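Local coordinates for erythrocyte membrane protein 1 (Plasmodium falciparum, PDB 6S8T) that forms the DBLbeta domain of a PfEMP1 surface adhesin, the part that binds the host receptor ICAM-1 and probably helps infected erythrocytes adhere to host cells, at residues Leu39-Tyr48 against Asp134-Gly143; Tyr365-Ala375 against Phe395-Thr406. All coordinates share one frame; numbering follows the deposited sequence.

Contact 1 of 2, residues Leu39-Tyr48 against Asp134-Gly143; sequences LRADAKQGIY and DGKAIHSLLG
With its CG beside the backbone N and anti to the carbonyl carbon (chi1 -52°), His139 sends its imidazole from the first turn of helix 137-163 into the bend of loop 39-48, where Gln45, its CG likewise beside the backbone N and its chain extended beyond, lies over one ring face. Gln45 CB makes a CH-pi contact, 3.9 Å from the ring centroid, and OE1 comes to 3.3 Å from His139 CE1. At the ring edge, Asp42 N donates to His139 ND1 (3.0 Å, N-H...N 149°), almost exactly in the imidazole plane. ND1 thus acts as an acceptor here, and the bond helps to hold the ring's rotation. Asp42 also shapes the loop: its OD1 accepts from Lys44 N, closing an Asx turn. Ala41 CB wedges between Ile138 CG2 (3.6 Å) and Leu142 CD2 (3.7 Å). Further along the loop, Gly46 lies close against the helix backbone at Ser140, and Ile47 N reaches Ser140 OG in a weak bond of 3.4 Å. The Tyr48 hydroxyl donates to Ala43 O (2.7 Å) on a lone pair in the carbonyl plane, while Tyr48 CE1 turns the ring edge toward Ser140 O. Asn256 hydrogen-bonds Leu39 and Ala41 backbone, holding the loop to helix 246-268, while the start of helix 137-163 packs through Ile138 on Trp252 of that helix and Ile218 of helix 202-221.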
loop_
_atom_site.group_PDB
_atom_site.type_symbol
_atom_site.label_atom_id
_atom_site.label_comp_id
_atom_site.label_asym_id
_atom_site.label_seq_id
_atom_site.Cartn_x
_atom_site.Cartn_y
_atom_site.Cartn_z
ATOM N N LEU A 39 -26.316 -5.967 -3.649
ATOM C CA LEU A 39 -25.340 -4.928 -3.356
ATOM C C LEU A 39 -24.658 -4.379 -4.602
ATOM O O LEU A 39 -23.788 -3.508 -4.482
ATOM C CB LEU A 39 -24.291 -5.462 -2.371
ATOM C CG LEU A 39 -24.826 -5.832 -0.981
ATOM C CD1 LEU A 39 -23.808 -6.636 -0.195
ATOM C CD2 LEU A 39 -25.226 -4.589 -0.208
ATOM N N ARG A 40 -25.022 -4.863 -5.789
ATOM C CA ARG A 40 -24.507 -4.299 -7.031
ATOM C C ARG A 40 -25.042 -2.882 -7.203
ATOM O O ARG A 40 -26.260 -2.672 -7.245
ATOM C CB ARG A 40 -24.900 -5.178 -8.216
ATOM C CG ARG A 40 -24.203 -6.534 -8.236
ATOM C CD ARG A 40 -24.658 -7.403 -9.404
ATOM N NE ARG A 40 -25.986 -7.975 -9.192
ATOM C CZ ARG A 40 -27.105 -7.495 -9.726
ATOM N NH1 ARG A 40 -27.066 -6.429 -10.512
ATOM N NH2 ARG A 40 -28.266 -8.083 -9.473
ATOM N N ALA A 41 -24.137 -1.911 -7.301
ATOM C CA ALA A 41 -24.499 -0.503 -7.269
ATOM C C ALA A 41 -24.252 0.164 -8.617
ATOM O O ALA A 41 -23.554 -0.365 -9.486
ATOM C CB ALA A 41 -23.719 0.234 -6.176
ATOM N N ASP A 42 -24.845 1.347 -8.774
ATOM C CA ASP A 42 -24.680 2.165 -9.971
ATOM C C ASP A 42 -24.673 3.624 -9.545
ATOM O O ASP A 42 -25.656 4.106 -8.974
ATOM C CB ASP A 42 -25.798 1.903 -10.987
ATOM C CG ASP A 42 -25.691 2.785 -12.223
ATOM O OD1 ASP A 42 -24.623 3.396 -12.446
ATOM O OD2 ASP A 42 -26.686 2.869 -12.975
ATOM N N ALA A 43 -23.570 4.322 -9.825
ATOM C CA ALA A 43 -23.444 5.710 -9.395
ATOM C C ALA A 43 -24.548 6.588 -9.971
ATOM O O ALA A 43 -25.011 7.518 -9.302
ATOM C CB ALA A 43 -22.069 6.256 -9.784
ATOM N N LYS A 44 -24.993 6.302 -11.198
ATOM C CA LYS A 44 -26.034 7.111 -11.822
ATOM C C LYS A 44 -27.368 7.016 -11.093
ATOM O O LYS A 44 -28.180 7.941 -11.198
ATOM C CB LYS A 44 -26.214 6.703 -13.286
ATOM C CG LYS A 44 -25.001 6.992 -14.159
ATOM C CD LYS A 44 -25.249 6.601 -15.607
ATOM C CE LYS A 44 -25.485 5.106 -15.744
ATOM N NZ LYS A 44 -25.712 4.707 -17.162
ATOM N N GLN A 45 -27.612 5.932 -10.360
ATOM C CA GLN A 45 -28.859 5.750 -9.628
ATOM C C GLN A 45 -28.824 6.370 -8.236
ATOM O O GLN A 45 -29.742 6.137 -7.445
ATOM C CB GLN A 45 -29.198 4.261 -9.521
ATOM C CG GLN A 45 -29.413 3.577 -10.860
ATOM C CD GLN A 45 -29.756 2.107 -10.709
ATOM O OE1 GLN A 45 -30.309 1.688 -9.693
ATOM N NE2 GLN A 45 -29.421 1.314 -11.722
ATOM N N GLY A 46 -27.791 7.149 -7.918
ATOM C CA GLY A 46 -27.713 7.842 -6.652
ATOM C C GLY A 46 -28.168 9.291 -6.761
ATOM O O GLY A 46 -28.329 9.844 -7.846
ATOM N N ILE A 47 -28.381 9.901 -5.598
ATOM C CA ILE A 47 -28.777 11.301 -5.492
ATOM C C ILE A 47 -27.692 12.043 -4.725
ATOM O O ILE A 47 -27.293 11.614 -3.635
ATOM C CB ILE A 47 -30.145 11.459 -4.804
ATOM C CG1 ILE A 47 -31.236 10.776 -5.632
ATOM C CG2 ILE A 47 -30.465 12.930 -4.591
ATOM C CD1 ILE A 47 -32.640 10.985 -5.095
ATOM N N TYR A 48 -27.215 13.149 -5.294
ATOM C CA TYR A 48 -26.081 13.888 -4.751
ATOM C C TYR A 48 -26.483 15.342 -4.558
ATOM O O TYR A 48 -26.927 15.994 -5.509
ATOM C CB TYR A 48 -24.865 13.776 -5.677
ATOM C CG TYR A 48 -24.534 12.350 -6.069
ATOM C CD1 TYR A 48 -23.772 11.538 -5.235
ATOM C CD2 TYR A 48 -24.988 11.813 -7.269
ATOM C CE1 TYR A 48 -23.471 10.233 -5.587
ATOM C CE2 TYR A 48 -24.693 10.508 -7.629
ATOM C CZ TYR A 48 -23.934 9.723 -6.784
ATOM O OH TYR A 48 -23.635 8.425 -7.136
ATOM N N ASP A 134 -32.602 9.273 1.237
ATOM C CA ASP A 134 -33.434 8.884 0.107
ATOM C C ASP A 134 -33.538 7.374 -0.067
ATOM O O ASP A 134 -34.171 6.918 -1.026
ATOM C CB ASP A 134 -32.900 9.517 -1.182
ATOM C CG ASP A 134 -33.163 11.009 -1.248
ATOM O OD1 ASP A 134 -34.239 11.444 -0.785
ATOM O OD2 ASP A 134 -32.294 11.747 -1.759
ATOM N N GLY A 135 -32.942 6.592 0.829
ATOM C CA GLY A 135 -33.003 5.149 0.718
ATOM C C GLY A 135 -32.168 4.550 -0.389
ATOM O O GLY A 135 -32.352 3.372 -0.712
ATOM N N LYS A 136 -31.255 5.314 -0.982
ATOM C CA LYS A 136 -30.400 4.835 -2.061
ATOM C C LYS A 136 -28.928 4.920 -1.673
ATOM O O LYS A 136 -28.077 5.325 -2.469
ATOM C CB LYS A 136 -30.668 5.610 -3.350
ATOM C CG LYS A 136 -32.086 5.450 -3.888
ATOM C CD LYS A 136 -32.183 5.871 -5.348
ATOM C CE LYS A 136 -33.011 7.138 -5.522
ATOM N NZ LYS A 136 -34.455 6.918 -5.215
ATOM N N ALA A 137 -28.608 4.523 -0.438
ATOM C CA ALA A 137 -27.235 4.600 0.048
ATOM C C ALA A 137 -26.305 3.636 -0.672
ATOM O O ALA A 137 -25.092 3.865 -0.693
ATOM C CB ALA A 137 -27.190 4.331 1.552
ATOM N N ILE A 138 -26.845 2.563 -1.253
ATOM C CA ILE A 138 -26.019 1.633 -2.018
ATOM C C ILE A 138 -25.399 2.337 -3.217
ATOM O O ILE A 138 -24.213 2.155 -3.521
ATOM C CB ILE A 138 -26.855 0.411 -2.440
ATOM C CG1 ILE A 138 -27.057 -0.522 -1.250
ATOM C CG2 ILE A 138 -26.189 -0.340 -3.578
ATOM C CD1 ILE A 138 -25.762 -1.043 -0.693
ATOM N N HIS A 139 -26.183 3.168 -3.900
ATOM C CA HIS A 139 -25.732 3.828 -5.118
ATOM C C HIS A 139 -25.011 5.142 -4.850
ATOM O O HIS A 139 -24.081 5.488 -5.588
ATOM C CB HIS A 139 -26.925 4.077 -6.044
ATOM C CG HIS A 139 -27.755 2.856 -6.297
ATOM N ND1 HIS A 139 -27.375 1.868 -7.180
ATOM C CD2 HIS A 139 -28.941 2.460 -5.780
ATOM C CE1 HIS A 139 -28.294 0.920 -7.200
ATOM N NE2 HIS A 139 -29.255 1.254 -6.357
ATOM N N SER A 140 -25.416 5.883 -3.816
ATOM C CA SER A 140 -24.752 7.146 -3.512
ATOM C C SER A 140 -23.338 6.928 -2.986
ATOM O O SER A 140 -22.452 7.754 -3.237
ATOM C CB SER A 140 -25.577 7.946 -2.504
ATOM O OG SER A 140 -26.855 8.268 -3.027
ATOM N N LEU A 141 -23.103 5.832 -2.257
ATOM C CA LEU A 141 -21.764 5.566 -1.744
ATOM C C LEU A 141 -20.790 5.252 -2.871
ATOM O O LEU A 141 -19.627 5.672 -2.827
ATOM C CB LEU A 141 -21.799 4.419 -0.734
ATOM C CG LEU A 141 -20.442 3.996 -0.158
ATOM C CD1 LEU A 141 -19.794 5.147 0.590
ATOM C CD2 LEU A 141 -20.584 2.781 0.747
ATOM N N LEU A 142 -21.246 4.520 -3.893
ATOM C CA LEU A 142 -20.366 4.170 -5.005
ATOM C C LEU A 142 -19.892 5.413 -5.749
ATOM O O LEU A 142 -18.747 5.465 -6.216
ATOM C CB LEU A 142 -21.081 3.216 -5.961
ATOM C CG LEU A 142 -20.314 2.839 -7.231
ATOM C CD1 LEU A 142 -19.016 2.135 -6.878
ATOM C CD2 LEU A 142 -21.165 1.978 -8.154
ATOM N N GLY A 143 -20.753 6.425 -5.864
ATOM C CA GLY A 143 -20.358 7.644 -6.551
ATOM C C GLY A 143 -19.178 8.333 -5.891
ATOM O O GLY A 143 -18.234 8.750 -6.565
#

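Contact 2 of 2, residues Tyr365-Ala375 against Phe395-Thr406; sequences YEELYLQAKIA and FKELQKVTGDTT
A knob-into-hole joint with an aromatic cluster joins the C-terminal ends of helices 335-372 and 388-402, whose local axes cross at -67° and approach to 9.5 Å. Phe395 is the knob, seated among Tyr365, Leu368, Tyr369 and Ala372. It takes part in two T-shaped pairs: its CZ edge meets the face of Tyr365, 3.6 Å from Tyr365 CZ, while the edge of Tyr369 at CD1 points to the centre of the Phe395 face. Tyr369 CG lies anti to the backbone N (chi1 -168°), which swings the ring toward helix 388-402. There the amide of Gln399 stands nearly perpendicular to it, NE2 over the ring centre, and the same NE2 donates to Tyr369 O (3.0 Å). Lys373 NZ forms a salt bridge with Asp404 OD1 (2.7 Å), on the syn side but tilted out of the carboxylate plane, and also donates to Thr406 O. From helix 388-402, Lys396 NZ reaches back to the backbone of segment 365-375, donating to Ala372 O and Ala375 O, both at 3.0 Å and nearly in line with the C=O bonds. Helix 417-424 packs on Tyr365, whose hydroxyl bonds Tyr414 O, and helix 16-32 covers Leu398 through Met19.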
loop_
_atom_site.group_PDB
_atom_site.type_symbol
_atom_site.label_atom_id
_atom_site.label_comp_id
_atom_site.label_asym_id
_atom_site.label_seq_id
_atom_site.Cartn_x
_atom_site.Cartn_y
_atom_site.Cartn_z
ATOM N N TYR A 365 7.099 -9.513 10.997
ATOM C CA TYR A 365 6.853 -10.545 9.989
ATOM C C TYR A 365 7.093 -11.936 10.562
ATOM O O TYR A 365 6.242 -12.826 10.442
ATOM C CB TYR A 365 7.750 -10.311 8.770
ATOM C CG TYR A 365 7.524 -11.274 7.612
ATOM C CD1 TYR A 365 8.014 -12.579 7.646
ATOM C CD2 TYR A 365 6.842 -10.868 6.474
ATOM C CE1 TYR A 365 7.810 -13.452 6.588
ATOM C CE2 TYR A 365 6.635 -11.733 5.414
ATOM C CZ TYR A 365 7.120 -13.017 5.473
ATOM O OH TYR A 365 6.909 -13.866 4.410
ATOM N N GLU A 366 8.256 -12.140 11.187
ATOM C CA GLU A 366 8.629 -13.469 11.664
ATOM C C GLU A 366 7.735 -13.919 12.812
ATOM O O GLU A 366 7.381 -15.100 12.902
ATOM C CB GLU A 366 10.102 -13.473 12.082
ATOM C CG GLU A 366 10.628 -14.808 12.594
ATOM C CD GLU A 366 12.129 -14.786 12.853
ATOM O OE1 GLU A 366 12.819 -15.761 12.486
ATOM O OE2 GLU A 366 12.621 -13.788 13.423
ATOM N N GLU A 367 7.354 -12.991 13.692
ATOM C CA GLU A 367 6.461 -13.330 14.794
ATOM C C GLU A 367 5.126 -13.858 14.283
ATOM O O GLU A 367 4.614 -14.865 14.789
ATOM C CB GLU A 367 6.256 -12.106 15.686
ATOM C CG GLU A 367 5.288 -12.311 16.833
ATOM C CD GLU A 367 5.207 -11.103 17.746
ATOM O OE1 GLU A 367 6.255 -10.461 17.984
ATOM O OE2 GLU A 367 4.097 -10.790 18.222
ATOM N N LEU A 368 4.554 -13.200 13.272
ATOM C CA LEU A 368 3.279 -13.644 12.720
ATOM C C LEU A 368 3.416 -14.954 11.954
ATOM O O LEU A 368 2.496 -15.780 11.973
ATOM C CB LEU A 368 2.695 -12.561 11.813
ATOM C CG LEU A 368 2.296 -11.266 12.518
ATOM C CD1 LEU A 368 1.911 -10.203 11.505
ATOM C CD2 LEU A 368 1.155 -11.527 13.488
ATOM N N TYR A 369 4.545 -15.158 11.273
ATOM C CA TYR A 369 4.741 -16.389 10.516
ATOM C C TYR A 369 4.871 -17.590 11.443
ATOM O O TYR A 369 4.330 -18.664 11.155
ATOM C CB TYR A 369 5.976 -16.256 9.626
ATOM C CG TYR A 369 6.121 -17.352 8.596
ATOM C CD1 TYR A 369 5.536 -17.234 7.339
ATOM C CD2 TYR A 369 6.854 -18.501 8.873
ATOM C CE1 TYR A 369 5.671 -18.234 6.390
ATOM C CE2 TYR A 369 6.995 -19.503 7.934
ATOM C CZ TYR A 369 6.403 -19.365 6.695
ATOM O OH TYR A 369 6.545 -20.364 5.759
ATOM N N LEU A 370 5.578 -17.424 12.565
ATOM C CA LEU A 370 5.752 -18.524 13.509
ATOM C C LEU A 370 4.442 -18.877 14.201
ATOM O O LEU A 370 4.157 -20.058 14.437
ATOM C CB LEU A 370 6.820 -18.163 14.542
ATOM C CG LEU A 370 8.248 -17.967 14.030
ATOM C CD1 LEU A 370 9.155 -17.506 15.157
ATOM C CD2 LEU A 370 8.777 -19.245 13.402
ATOM N N GLN A 371 3.634 -17.870 14.541
ATOM C CA GLN A 371 2.367 -18.143 15.208
ATOM C C GLN A 371 1.367 -18.805 14.270
ATOM O O GLN A 371 0.507 -19.567 14.724
ATOM C CB GLN A 371 1.789 -16.855 15.784
ATOM C CG GLN A 371 2.619 -16.279 16.913
ATOM C CD GLN A 371 1.950 -15.105 17.587
ATOM O OE1 GLN A 371 2.511 -14.494 18.496
ATOM N NE2 GLN A 371 0.744 -14.781 17.147
ATOM N N ALA A 372 1.468 -18.537 12.967
ATOM C CA ALA A 372 0.559 -19.155 12.008
ATOM C C ALA A 372 0.735 -20.669 11.974
ATOM O O ALA A 372 -0.248 -21.420 11.996
ATOM C CB ALA A 372 0.774 -18.560 10.617
ATOM N N LYS A 373 1.977 -21.141 11.919
ATOM C CA LYS A 373 2.203 -22.573 11.771
ATOM C C LYS A 373 2.039 -23.342 13.076
ATOM O O LYS A 373 2.191 -24.567 13.074
ATOM C CB LYS A 373 3.593 -22.837 11.187
ATOM C CG LYS A 373 4.732 -22.367 12.055
ATOM C CD LYS A 373 6.055 -22.942 11.578
ATOM C CE LYS A 373 6.371 -22.526 10.157
ATOM N NZ LYS A 373 7.715 -23.005 9.741
ATOM N N ILE A 374 1.719 -22.664 14.176
ATOM C CA ILE A 374 1.594 -23.293 15.480
ATOM C C ILE A 374 0.153 -23.300 15.972
ATOM O O ILE A 374 -0.301 -24.287 16.555
ATOM C CB ILE A 374 2.525 -22.600 16.499
ATOM C CG1 ILE A 374 3.947 -23.149 16.371
ATOM C CG2 ILE A 374 2.001 -22.754 17.914
ATOM C CD1 ILE A 374 4.891 -22.627 17.420
ATOM N N ALA A 375 -0.585 -22.214 15.739
ATOM C CA ALA A 375 -1.976 -22.124 16.168
ATOM C C ALA A 375 -2.828 -23.203 15.514
ATOM O O ALA A 375 -3.077 -23.158 14.303
ATOM C CB ALA A 375 -2.542 -20.738 15.852
ATOM N N PHE A 395 -0.857 -16.505 5.946
ATOM C CA PHE A 395 0.345 -17.304 6.166
ATOM C C PHE A 395 0.027 -18.794 6.298
ATOM O O PHE A 395 0.843 -19.632 5.898
ATOM C CB PHE A 395 1.088 -16.808 7.409
ATOM C CG PHE A 395 2.029 -15.659 7.149
ATOM C CD1 PHE A 395 2.521 -15.413 5.876
ATOM C CD2 PHE A 395 2.434 -14.830 8.186
ATOM C CE1 PHE A 395 3.397 -14.363 5.640
ATOM C CE2 PHE A 395 3.308 -13.778 7.958
ATOM C CZ PHE A 395 3.790 -13.544 6.682
ATOM N N LYS A 396 -1.138 -19.150 6.849
ATOM C CA LYS A 396 -1.498 -20.564 6.952
ATOM C C LYS A 396 -1.706 -21.187 5.577
ATOM O O LYS A 396 -1.253 -22.307 5.319
ATOM C CB LYS A 396 -2.758 -20.738 7.800
ATOM C CG LYS A 396 -2.501 -20.876 9.286
ATOM C CD LYS A 396 -3.785 -21.225 10.020
ATOM C CE LYS A 396 -3.493 -21.755 11.413
ATOM N NZ LYS A 396 -2.681 -23.008 11.362
ATOM N N GLU A 397 -2.398 -20.480 4.684
ATOM C CA GLU A 397 -2.583 -20.994 3.334
ATOM C C GLU A 397 -1.269 -21.018 2.562
ATOM O O GLU A 397 -1.064 -21.896 1.715
ATOM C CB GLU A 397 -3.635 -20.165 2.602
ATOM C CG GLU A 397 -5.051 -20.368 3.109
ATOM C CD GLU A 397 -5.494 -21.816 3.028
ATOM O OE1 GLU A 397 -5.417 -22.522 4.056
ATOM O OE2 GLU A 397 -5.905 -22.251 1.933
ATOM N N LEU A 398 -0.366 -20.079 2.850
ATOM C CA LEU A 398 0.948 -20.083 2.215
ATOM C C LEU A 398 1.779 -21.274 2.682
ATOM O O LEU A 398 2.394 -21.978 1.869
ATOM C CB LEU A 398 1.665 -18.767 2.517
ATOM C CG LEU A 398 2.924 -18.411 1.730
ATOM C CD1 LEU A 398 2.605 -18.317 0.255
ATOM C CD2 LEU A 398 3.499 -17.096 2.234
ATOM N N GLN A 399 1.806 -21.517 3.995
ATOM C CA GLN A 399 2.539 -22.657 4.537
ATOM C C GLN A 399 1.954 -23.979 4.057
ATOM O O GLN A 399 2.690 -24.957 3.881
ATOM C CB GLN A 399 2.541 -22.584 6.067
ATOM C CG GLN A 399 3.372 -21.423 6.620
ATOM C CD GLN A 399 2.926 -20.971 7.999
ATOM O OE1 GLN A 399 1.984 -21.517 8.571
ATOM N NE2 GLN A 399 3.594 -19.953 8.533
ATOM N N LYS A 400 0.641 -24.023 3.829
ATOM C CA LYS A 400 -0.002 -25.246 3.363
ATOM C C LYS A 400 0.437 -25.601 1.944
ATOM O O LYS A 400 0.635 -26.780 1.627
ATOM C CB LYS A 400 -1.519 -25.077 3.442
ATOM C CG LYS A 400 -2.338 -26.243 2.932
ATOM C CD LYS A 400 -3.817 -25.948 3.109
ATOM C CE LYS A 400 -4.671 -27.063 2.553
ATOM N NZ LYS A 400 -6.129 -26.825 2.753
ATOM N N VAL A 401 0.601 -24.597 1.079
ATOM C CA VAL A 401 1.033 -24.861 -0.291
ATOM C C VAL A 401 2.505 -25.252 -0.328
ATOM O O VAL A 401 2.893 -26.197 -1.024
ATOM C CB VAL A 401 0.757 -23.638 -1.188
ATOM C CG1 VAL A 401 1.500 -23.777 -2.506
ATOM C CG2 VAL A 401 -0.737 -23.475 -1.432
ATOM N N THR A 402 3.351 -24.535 0.414
ATOM C CA THR A 402 4.789 -24.771 0.368
ATOM C C THR A 402 5.231 -25.963 1.205
ATOM O O THR A 402 6.393 -26.368 1.099
ATOM C CB THR A 402 5.553 -23.533 0.843
ATOM O OG1 THR A 402 5.249 -23.282 2.220
ATOM C CG2 THR A 402 5.174 -22.317 0.012
ATOM N N GLY A 403 4.354 -26.515 2.038
ATOM C CA GLY A 403 4.715 -27.616 2.906
ATOM C C GLY A 403 5.474 -27.231 4.157
ATOM O O GLY A 403 5.767 -28.112 4.976
ATOM N N ASP A 404 5.804 -25.952 4.338
ATOM C CA ASP A 404 6.546 -25.484 5.510
ATOM C C ASP A 404 5.562 -25.304 6.661
ATOM O O ASP A 404 5.046 -24.215 6.906
ATOM C CB ASP A 404 7.296 -24.195 5.184
ATOM C CG ASP A 404 7.769 -23.452 6.423
ATOM O OD1 ASP A 404 8.295 -24.095 7.352
ATOM O OD2 ASP A 404 7.617 -22.211 6.464
ATOM N N THR A 405 5.300 -26.391 7.385
ATOM C CA THR A 405 4.290 -26.387 8.434
ATOM C C THR A 405 4.823 -26.752 9.815
ATOM O O THR A 405 4.038 -26.776 10.771
ATOM C CB THR A 405 3.142 -27.342 8.071
ATOM O OG1 THR A 405 3.651 -28.674 7.939
ATOM C CG2 THR A 405 2.492 -26.921 6.761
ATOM N N THR A 406 6.116 -27.040 9.956
ATOM C CA THR A 406 6.693 -27.416 11.240
ATOM C C THR A 406 7.837 -26.475 11.603
ATOM O O THR A 406 8.345 -25.724 10.765
ATOM C CB THR A 406 7.199 -28.868 11.228
ATOM O OG1 THR A 406 8.207 -29.022 10.220
ATOM C CG2 THR A 406 6.055 -29.834 10.945
HETATM O O HOH W 1 6.350 -20.888 3.059
HETATM O O HOH W 2 1.555 -25.993 10.795
#

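Contact 1 and contact 2 follow each other along the chain without interleaving, and they occupy separate parts of this largely helical domain: their centres are 41 Å apart, their nearest atoms about 23 Å. They have no helix in common. Contact 1 fastens an N-terminal loop to the start of helix 137-163, a helix of the Duffy-binding-like fold, whereas residues 365-375 and 395-406 join two later helices at their C-terminal ends. Helix 16-32 relates the two regions: it comes before loop 39-48 in sequence and packs in space against helix 388-402 near contact 2. The N-terminal part of the chain thus makes contact with both regions of the ICAM-1-binding domain.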